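Local coordinates for protein amidohydrolase (Thermotoga maritima, PDB 3OOQ) that probably acts as a hydrolase of the amidohydrolase family, possibly with allantoinase activity, at residues Y325-E329 / E330-K334. Numbering follows the deposited sequence.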
# COMPACT_ATOMS: atom_id res chain seq x y z
N TYR F 325 -6.98 48.57 12.27
CA TYR F 325 -5.58 48.25 12.57
C TYR F 325 -4.60 49.33 12.08
O TYR F 325 -3.48 49.03 11.63
CB TYR F 325 -5.22 46.86 12.02
CG TYR F 325 -6.17 45.79 12.52
CD1 TYR F 325 -7.34 45.49 11.82
CD2 TYR F 325 -5.93 45.12 13.72
CE1 TYR F 325 -8.23 44.52 12.27
CE2 TYR F 325 -6.82 44.14 14.20
CZ TYR F 325 -7.96 43.85 13.46
OH TYR F 325 -8.86 42.90 13.90
N GLY F 326 -5.06 50.58 12.13
CA GLY F 326 -4.22 51.75 11.87
C GLY F 326 -4.09 52.20 10.43
O GLY F 326 -3.36 53.15 10.15
N ALA F 327 -4.81 51.53 9.53
CA ALA F 327 -4.75 51.84 8.10
C ALA F 327 -5.78 52.91 7.72
O ALA F 327 -6.90 52.90 8.22
CB ALA F 327 -4.96 50.58 7.27
N LYS F 328 -5.39 53.80 6.82
CA LYS F 328 -6.25 54.92 6.43
C LYS F 328 -6.88 54.71 5.07
O LYS F 328 -6.26 54.15 4.16
CB LYS F 328 -5.45 56.23 6.45
CG LYS F 328 -4.77 56.49 7.79
CD LYS F 328 -3.39 57.10 7.57
CE LYS F 328 -2.58 57.15 8.88
NZ LYS F 328 -1.15 57.47 8.62
N GLU F 329 -8.12 55.19 4.93
CA GLU F 329 -8.95 54.99 3.75
C GLU F 329 -8.24 55.24 2.41
O GLU F 329 -8.30 54.40 1.52
CB GLU F 329 -10.21 55.86 3.85
CG GLU F 329 -11.05 55.84 2.59
CD GLU F 329 -12.05 56.99 2.53
OE1 GLU F 329 -12.52 57.43 3.60
OE2 GLU F 329 -12.37 57.45 1.40
N GLU F 330 -7.59 56.41 2.29
CA GLU F 330 -6.91 56.84 1.06
C GLU F 330 -5.90 55.78 0.61
O GLU F 330 -5.85 55.41 -0.57
CB GLU F 330 -6.20 58.19 1.31
CG GLU F 330 -5.62 58.90 0.09
CD GLU F 330 -4.88 60.20 0.44
OE1 GLU F 330 -3.82 60.48 -0.18
OE2 GLU F 330 -5.34 60.94 1.35
N ASP F 331 -5.12 55.29 1.56
CA ASP F 331 -4.11 54.24 1.31
C ASP F 331 -4.73 52.89 0.93
O ASP F 331 -4.29 52.20 -0.01
CB ASP F 331 -3.24 54.05 2.57
CG ASP F 331 -2.29 55.22 2.82
OD1 ASP F 331 -1.84 55.85 1.84
OD2 ASP F 331 -1.99 55.50 4.00
N LEU F 332 -5.76 52.51 1.69
CA LEU F 332 -6.46 51.26 1.46
C LEU F 332 -7.12 51.23 0.09
O LEU F 332 -7.21 50.17 -0.54
CB LEU F 332 -7.49 51.02 2.55
CG LEU F 332 -6.90 50.76 3.93
CD1 LEU F 332 -7.96 50.96 5.00
CD2 LEU F 332 -6.31 49.32 4.01
N LEU F 333 -7.57 52.39 -0.39
CA LEU F 333 -8.10 52.46 -1.75
C LEU F 333 -7.00 52.25 -2.79
O LEU F 333 -7.18 51.49 -3.74
CB LEU F 333 -8.85 53.77 -1.98
CG LEU F 333 -10.17 53.85 -1.23
CD1 LEU F 333 -10.75 55.31 -1.25
CD2 LEU F 333 -11.14 52.87 -1.87
N LYS F 334 -5.85 52.91 -2.58
CA LYS F 334 -4.70 52.79 -3.49
C LYS F 334 -4.17 51.34 -3.59
O LYS F 334 -3.82 50.87 -4.67
CB LYS F 334 -3.53 53.70 -3.06
CG LYS F 334 -3.80 55.18 -3.13
CD LYS F 334 -2.54 56.00 -2.81
CE LYS F 334 -2.86 57.51 -2.85
NZ LYS F 334 -1.63 58.37 -2.94
O HOH W 1 -2.70 53.97 5.93
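With CG anti to its own carbonyl carbon (chi1 -68°), L332 leans back over the loop that leads into its helix, and its CD2 meets the CB of A327 at 3.7 Å; CD1 lies almost equally near that methyl, so both branches of the leucine fork touch it. I291 of helix 290-297 packs on A327 and L332 alike, which places this small apolar cluster on the buried side. Cut back to an alanine, the side chain of L332 would lose both branches, which is likely to leave the A327 methyl without its leucine neighbour and open a gap beside I291. E329 turns the other way: its CG stands anti to the backbone N (chi1 173°), and the extended chain runs alongside L333, OE2 passing 3.8 Å from L333 CD1. That carboxylate is anchored beyond the helix by a hydrogen bond with H367 NE2. At the start of the helix, D331 OD2 accepts a hydrogen bond from a water 2.6 Å away, and the same water accepts the backbone N-H of K328, 2.8 Å from its N. K328 and D331 point the same way, yet K328 NZ stays 5.1 Å from D331 OD2, too far for a salt bridge. Two backbone bonds open the helix: L332 N to K328 O, 3.0 Å with an N-H...O angle of 166° and lying in the carbonyl plane, then L333 N to E329 O at 2.9 Å. With K328 as N-cap and D331 at N3, the water-carried link resembles one half of a capping box, made indirectly, at the first turn of helix 329-334 in this TIM-barrel-clan amidohydrolase.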